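Local coordinates for protein methionine gamma-lyase (Trichomonas vaginalis, PDB 1E5E) that belongs to the Cys/Met metabolism family of pyridoxal-phosphate-dependent enzymes and holds its ligand in a pocket to which two subunits contribute, at residues 287-292 and 310-315; 314-319 and 370-375. All coordinates share one frame; numbering follows the deposited sequence.

In the fold
Interactions 1 and 2 lie on either side of strand 311-316, their centres about 10 Å apart, and join three successive antiparallel strands of one mixed sheet. Interaction 1 attaches strand 284-288, outermost in this chain; interaction 2 adds strand 371-375 further in. Both are largely buried, but the first has partly exposed Tyr288, and the second runs into a turn carrying exposed Lys317 and Ser318. Phe314 and Ile315 belong to both. Each contact rests on backbone hydrogen bonds and apolar side chains; interaction 2 adds CH-pi packing and an arginine, Arg373, hydrogen-bonded to the bound ligand. A probable bond from Leu374 N to Ile312 O, 2.9 Å, ties the two together.

Interaction 1 of 2, residues 287-292 and 310-315; sequences VYYPGF and SMITFI
An antiparallel strand pair at one margin of the mixed sheet joins 287-292 to 310-315, with Tyr288 and Thr313 as its hydrogen-bonded pair. Tyr288 N donates to Thr313 O at 2.8 Å, nearly straight (163° at the hydrogen), and Thr313 N returns a bond to Tyr288 O at 3.0 Å. One step along, Val287 faces Phe314 as a non-hydrogen-bonded pair, their CA atoms 4.4 Å apart. On the sheet face that carries Val287, Ile312 and Phe314, the two branches of Val287 divide the work: CG1, anti to the backbone N (chi1 178°), meets Ile312 CG2 at 3.7 Å, whereas Val287 CG2 lies beside Phe314 CB at 4.1 Å. On the opposite face, which carries Tyr288 and Thr313, Tyr288 CE1 comes within 4.2 Å of Ile315 CD1.

Past the strand end, Tyr289 presents its ring edge to a backbone carbonyl, with CD1 3.2 Å from Met311 O and that oxygen near the ring plane. The same CD1 packs on Ile312 CG1 at 3.8 Å. The Tyr289 hydroxyl is hydrogen-bonded to Gly309 O. A type I turn from Tyr289 to Phe292 then leads the chain off, while Tyr289, Phe292 and Ile312 pack against helix 260-279, and strand 371-375 borders 311-316 on its other side.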
loop_
_atom_site.group_PDB
_atom_site.type_symbol
_atom_site.label_atom_id
_atom_site.label_comp_id
_atom_site.label_asym_id
_atom_site.label_seq_id
_atom_site.Cartn_x
_atom_site.Cartn_y
_atom_site.Cartn_z
ATOM N N VAL A 287 33.418 -25.134 4.676
ATOM C CA VAL A 287 32.698 -23.874 4.485
ATOM C C VAL A 287 32.972 -23.408 3.048
ATOM O O VAL A 287 34.100 -23.285 2.591
ATOM C CB VAL A 287 33.063 -22.751 5.447
ATOM C CG1 VAL A 287 32.257 -21.469 5.109
ATOM C CG2 VAL A 287 32.827 -23.106 6.909
ATOM N N TYR A 288 31.912 -23.190 2.303
ATOM C CA TYR A 288 31.947 -22.638 0.946
ATOM C C TYR A 288 31.618 -21.150 1.046
ATOM O O TYR A 288 30.569 -20.801 1.631
ATOM C CB TYR A 288 30.857 -23.301 0.101
ATOM C CG TYR A 288 31.145 -24.736 -0.270
ATOM C CD1 TYR A 288 30.174 -25.716 -0.172
ATOM C CD2 TYR A 288 32.411 -25.095 -0.747
ATOM C CE1 TYR A 288 30.460 -27.030 -0.497
ATOM C CE2 TYR A 288 32.689 -26.408 -1.087
ATOM C CZ TYR A 288 31.711 -27.373 -0.965
ATOM O OH TYR A 288 31.961 -28.689 -1.301
ATOM N N TYR A 289 32.514 -20.274 0.675
ATOM C CA TYR A 289 32.372 -18.823 0.670
ATOM C C TYR A 289 33.251 -18.356 -0.477
ATOM O O TYR A 289 34.428 -18.668 -0.414
ATOM C CB TYR A 289 32.831 -18.093 1.960
ATOM C CG TYR A 289 32.559 -16.600 1.934
ATOM C CD1 TYR A 289 31.265 -16.128 1.719
ATOM C CD2 TYR A 289 33.548 -15.637 2.086
ATOM C CE1 TYR A 289 30.987 -14.770 1.647
ATOM C CE2 TYR A 289 33.289 -14.277 2.010
ATOM C CZ TYR A 289 31.992 -13.855 1.804
ATOM O OH TYR A 289 31.704 -12.480 1.721
ATOM N N PRO A 290 32.793 -17.485 -1.366
ATOM C CA PRO A 290 33.631 -17.083 -2.504
ATOM C C PRO A 290 34.864 -16.331 -2.089
ATOM O O PRO A 290 35.887 -16.328 -2.803
ATOM C CB PRO A 290 32.692 -16.264 -3.385
ATOM C CG PRO A 290 31.338 -16.812 -3.060
ATOM C CD PRO A 290 31.379 -17.097 -1.563
ATOM N N GLY A 291 34.848 -15.654 -0.940
ATOM C CA GLY A 291 35.999 -14.875 -0.501
ATOM C C GLY A 291 37.184 -15.713 -0.034
ATOM O O GLY A 291 38.313 -15.175 0.001
ATOM N N PHE A 292 36.989 -16.977 0.290
ATOM C CA PHE A 292 38.117 -17.781 0.750
ATOM C C PHE A 292 39.202 -17.918 -0.300
ATOM O O PHE A 292 38.975 -18.375 -1.428
ATOM C CB PHE A 292 37.609 -19.151 1.214
ATOM C CG PHE A 292 36.882 -19.101 2.526
ATOM C CD1 PHE A 292 37.080 -18.069 3.428
ATOM C CD2 PHE A 292 36.004 -20.114 2.865
ATOM C CE1 PHE A 292 36.397 -18.037 4.637
ATOM C CE2 PHE A 292 35.329 -20.088 4.081
ATOM C CZ PHE A 292 35.530 -19.072 4.958
ATOM N N SER A 310 26.970 -12.310 0.432
ATOM C CA SER A 310 26.638 -12.598 1.826
ATOM C C SER A 310 26.083 -14.001 1.961
ATOM O O SER A 310 25.679 -14.299 3.079
ATOM C CB SER A 310 25.723 -11.502 2.371
ATOM O OG SER A 310 24.378 -11.753 1.987
ATOM N N MET A 311 26.208 -14.802 0.909
ATOM C CA MET A 311 25.809 -16.205 0.953
ATOM C C MET A 311 27.025 -17.003 1.482
ATOM O O MET A 311 28.169 -16.795 1.078
ATOM C CB MET A 311 25.384 -16.806 -0.398
ATOM C CG MET A 311 24.162 -16.106 -1.046
ATOM S SD MET A 311 22.747 -16.010 0.067
ATOM C CE MET A 311 22.246 -17.687 0.240
ATOM N N ILE A 312 26.744 -17.963 2.357
ATOM C CA ILE A 312 27.748 -18.832 2.925
ATOM C C ILE A 312 27.128 -20.219 2.953
ATOM O O ILE A 312 26.059 -20.290 3.549
ATOM C CB ILE A 312 28.167 -18.444 4.350
ATOM C CG1 ILE A 312 28.810 -17.043 4.473
ATOM C CG2 ILE A 312 29.194 -19.467 4.869
ATOM C CD1 ILE A 312 29.035 -16.640 5.951
ATOM N N THR A 313 27.753 -21.261 2.414
ATOM C CA THR A 313 27.116 -22.584 2.564
ATOM C C THR A 313 28.050 -23.503 3.347
ATOM O O THR A 313 29.266 -23.380 3.132
ATOM C CB THR A 313 26.783 -23.142 1.174
ATOM O OG1 THR A 313 25.715 -22.353 0.616
ATOM C CG2 THR A 313 26.344 -24.599 1.259
ATOM N N PHE A 314 27.575 -24.296 4.290
ATOM C CA PHE A 314 28.504 -25.070 5.095
ATOM C C PHE A 314 27.866 -26.415 5.418
ATOM O O PHE A 314 26.672 -26.697 5.296
ATOM C CB PHE A 314 29.018 -24.379 6.361
ATOM C CG PHE A 314 27.929 -24.013 7.350
ATOM C CD1 PHE A 314 27.091 -22.920 7.125
ATOM C CD2 PHE A 314 27.770 -24.711 8.512
ATOM C CE1 PHE A 314 26.095 -22.579 8.024
ATOM C CE2 PHE A 314 26.772 -24.393 9.440
ATOM C CZ PHE A 314 25.939 -23.314 9.180
ATOM N N ILE A 315 28.808 -27.330 5.699
ATOM C CA ILE A 315 28.437 -28.711 6.018
ATOM C C ILE A 315 28.996 -29.066 7.387
ATOM O O ILE A 315 30.145 -28.768 7.752
ATOM C CB ILE A 315 28.901 -29.662 4.917
ATOM C CG1 ILE A 315 28.456 -29.282 3.505
ATOM C CG2 ILE A 315 28.459 -31.101 5.199
ATOM C CD1 ILE A 315 29.321 -29.918 2.398
#

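Interaction 2 of 2, residues 314-319 and 370-375; sequences FILKSG and GMIRLS. With PPJ (N-(hydroxy{3-hydroxy-2-methyl-5-[(phosphonooxy)methyl]pyridin-4-yl}methyl)norvaline), chain C.
Phe314 O receives two hydrogens from the neighbouring strand: the N-H of Ile372, at 2.7 Å, and the CA-H of Met371, in a longer contact of 3.4 Å. This is an antiparallel ladder inside the mixed sheet. Phe314 and Ile372 form its hydrogen-bonded pair, completed by Phe314 N to Ile372 O at 2.9 Å, and Ile315 and Met371 form the non-hydrogen-bonded pair beside it. Toward the end of the ladder the link from Leu316 N to Gly370 O is weak.

Phe314 CG stands between its backbone N and carbonyl carbon (chi1 61°), which carries the ring over toward strand 371-375. Ile372 then lies over one ring face in a CH-pi contact, with CB 4.0 Å from the centroid and only 16° off the normal. Its CG2 branch reaches the CE1-CZ side of the ring, and its CD1 continues to Leu316 CD1 at 3.8 Å. Helix 319-328 packs on both Phe314 and Ile372 through Leu326. On the other face of the sheet, the one bearing Ile315 and Met371, the bent end of Met371 brings its CE to Ile315 CD1, 3.7 Å away. A type I turn from Leu316 to Gly319 leads the chain from the strand toward that helix.

Arg373 does not touch 314-319; its side chain instead extends into the ligand pocket. There its NH1 bonds Asn158 OD1 as well as the ligand, while Tyr56 and Arg58 of the second subunit bind the same ligand. The guanidinium meets the carboxylate of N-(hydroxy{3-hydroxy-2-methyl-5-[(phosphonooxy)methyl]pyridin-4-yl}methyl)norvaline edge-on, the carboxylate carbon in its plane. Its two terminal nitrogens engage separate oxygens: Arg373 NH1 bonds ligand O at 2.7 Å, and Arg373 NH2 bonds ligand OXT at 2.9 Å, almost straight at 169°.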
loop_
_atom_site.group_PDB
_atom_site.type_symbol
_atom_site.label_atom_id
_atom_site.label_comp_id
_atom_site.label_asym_id
_atom_site.label_seq_id
_atom_site.Cartn_x
_atom_site.Cartn_y
_atom_site.Cartn_z
ATOM N N PHE A 314 27.575 -24.296 4.290
ATOM C CA PHE A 314 28.504 -25.070 5.095
ATOM C C PHE A 314 27.866 -26.415 5.418
ATOM O O PHE A 314 26.672 -26.697 5.296
ATOM C CB PHE A 314 29.018 -24.379 6.361
ATOM C CG PHE A 314 27.929 -24.013 7.350
ATOM C CD1 PHE A 314 27.091 -22.920 7.125
ATOM C CD2 PHE A 314 27.770 -24.711 8.512
ATOM C CE1 PHE A 314 26.095 -22.579 8.024
ATOM C CE2 PHE A 314 26.772 -24.393 9.440
ATOM C CZ PHE A 314 25.939 -23.314 9.180
ATOM N N ILE A 315 28.808 -27.330 5.699
ATOM C CA ILE A 315 28.437 -28.711 6.018
ATOM C C ILE A 315 28.996 -29.066 7.387
ATOM O O ILE A 315 30.145 -28.768 7.752
ATOM C CB ILE A 315 28.901 -29.662 4.917
ATOM C CG1 ILE A 315 28.456 -29.282 3.505
ATOM C CG2 ILE A 315 28.459 -31.101 5.199
ATOM C CD1 ILE A 315 29.321 -29.918 2.398
ATOM N N LEU A 316 28.094 -29.604 8.222
ATOM C CA LEU A 316 28.493 -30.025 9.549
ATOM C C LEU A 316 29.000 -31.482 9.485
ATOM O O LEU A 316 28.446 -32.323 8.782
ATOM C CB LEU A 316 27.395 -29.971 10.594
ATOM C CG LEU A 316 26.757 -28.604 10.876
ATOM C CD1 LEU A 316 25.528 -28.763 11.780
ATOM C CD2 LEU A 316 27.739 -27.603 11.436
ATOM N N LYS A 317 30.008 -31.779 10.307
ATOM C CA LYS A 317 30.569 -33.138 10.355
ATOM C C LYS A 317 29.540 -34.125 10.902
ATOM O O LYS A 317 29.498 -35.240 10.416
ATOM C CB LYS A 317 31.826 -33.245 11.207
ATOM C CG LYS A 317 33.052 -32.508 10.718
ATOM C CD LYS A 317 34.098 -32.427 11.836
ATOM C CE LYS A 317 35.353 -31.733 11.294
ATOM N NZ LYS A 317 36.268 -31.404 12.419
ATOM N N SER A 318 28.522 -33.671 11.647
ATOM C CA SER A 318 27.528 -34.600 12.155
ATOM C C SER A 318 26.371 -34.751 11.184
ATOM O O SER A 318 25.347 -35.295 11.618
ATOM C CB SER A 318 27.019 -34.199 13.545
ATOM O OG SER A 318 26.669 -32.819 13.545
ATOM N N GLY A 319 26.486 -34.281 9.942
ATOM C CA GLY A 319 25.458 -34.542 8.965
ATOM C C GLY A 319 24.078 -33.946 9.207
ATOM O O GLY A 319 23.899 -32.852 9.736
ATOM N N GLY A 370 24.033 -32.878 4.688
ATOM C CA GLY A 370 24.631 -32.193 5.844
ATOM C C GLY A 370 24.807 -30.681 5.526
ATOM O O GLY A 370 25.291 -29.868 6.324
ATOM N N MET A 371 24.397 -30.295 4.325
ATOM C CA MET A 371 24.588 -28.939 3.850
ATOM C C MET A 371 23.549 -27.953 4.402
ATOM O O MET A 371 22.371 -28.257 4.497
ATOM C CB MET A 371 24.555 -28.996 2.340
ATOM C CG MET A 371 24.869 -27.674 1.640
ATOM S SD MET A 371 25.244 -28.049 -0.073
ATOM C CE MET A 371 26.948 -28.545 -0.067
ATOM N N ILE A 372 24.046 -26.817 4.859
ATOM C CA ILE A 372 23.248 -25.711 5.361
ATOM C C ILE A 372 23.515 -24.460 4.519
ATOM O O ILE A 372 24.697 -24.196 4.231
ATOM C CB ILE A 372 23.636 -25.418 6.826
ATOM C CG1 ILE A 372 23.232 -26.615 7.677
ATOM C CG2 ILE A 372 22.945 -24.158 7.361
ATOM C CD1 ILE A 372 23.843 -26.723 9.053
ATOM N N ARG A 373 22.492 -23.700 4.136
ATOM C CA ARG A 373 22.728 -22.461 3.373
ATOM C C ARG A 373 22.365 -21.243 4.226
ATOM O O ARG A 373 21.283 -21.140 4.801
ATOM C CB ARG A 373 21.963 -22.476 2.048
ATOM C CG ARG A 373 22.266 -21.318 1.106
ATOM C CD ARG A 373 21.177 -21.171 0.019
ATOM N NE ARG A 373 19.927 -20.680 0.639
ATOM C CZ ARG A 373 18.759 -20.584 -0.025
ATOM N NH1 ARG A 373 18.669 -20.941 -1.300
ATOM N NH2 ARG A 373 17.685 -20.137 0.611
ATOM N N LEU A 374 23.199 -20.209 4.234
ATOM C CA LEU A 374 23.026 -19.052 5.089
ATOM C C LEU A 374 23.076 -17.802 4.215
ATOM O O LEU A 374 23.995 -17.773 3.401
ATOM C CB LEU A 374 24.126 -18.966 6.143
ATOM C CG LEU A 374 24.275 -17.731 7.018
ATOM C CD1 LEU A 374 23.111 -17.555 8.000
ATOM C CD2 LEU A 374 25.614 -17.823 7.778
ATOM N N SER A 375 22.227 -16.825 4.512
ATOM C CA SER A 375 22.225 -15.572 3.811
ATOM C C SER A 375 22.401 -14.530 4.919
ATOM O O SER A 375 21.580 -14.573 5.818
ATOM C CB SER A 375 20.881 -15.255 3.102
ATOM O OG SER A 375 21.094 -14.083 2.296
HETATM N N1 PPJ C . 16.660 -17.686 -8.991
HETATM C C2 PPJ C . 17.371 -17.891 -7.863
HETATM C C6 PPJ C . 15.305 -17.838 -9.001
HETATM C C2A PPJ C . 18.744 -18.186 -7.810
HETATM C C3 PPJ C . 16.617 -18.081 -6.687
HETATM O O3 PPJ C . 17.320 -18.414 -5.637
HETATM C C4 PPJ C . 15.220 -18.027 -6.655
HETATM C C4A PPJ C . 14.562 -18.243 -5.407
HETATM C C5 PPJ C . 14.508 -17.967 -7.852
HETATM N N PPJ C . 15.100 -18.944 -4.391
HETATM C C5A PPJ C . 13.097 -17.736 -7.946
HETATM O OP4 PPJ C . 12.848 -16.505 -7.641
HETATM P P PPJ C . 11.394 -16.302 -7.023
HETATM O OP1 PPJ C . 11.259 -14.726 -6.824
HETATM O OP2 PPJ C . 11.302 -17.076 -5.673
HETATM O OP3 PPJ C . 10.256 -16.819 -8.009
HETATM C CA PPJ C . 14.533 -19.088 -3.160
HETATM C CB PPJ C . 13.107 -19.405 -2.991
HETATM C C PPJ C . 15.343 -19.830 -2.247
HETATM C CG PPJ C . 12.530 -20.716 -3.383
HETATM C CD PPJ C . 12.351 -21.524 -2.186
HETATM O O PPJ C . 16.440 -20.326 -2.694
HETATM O OXT PPJ C . 15.272 -19.629 -0.958
#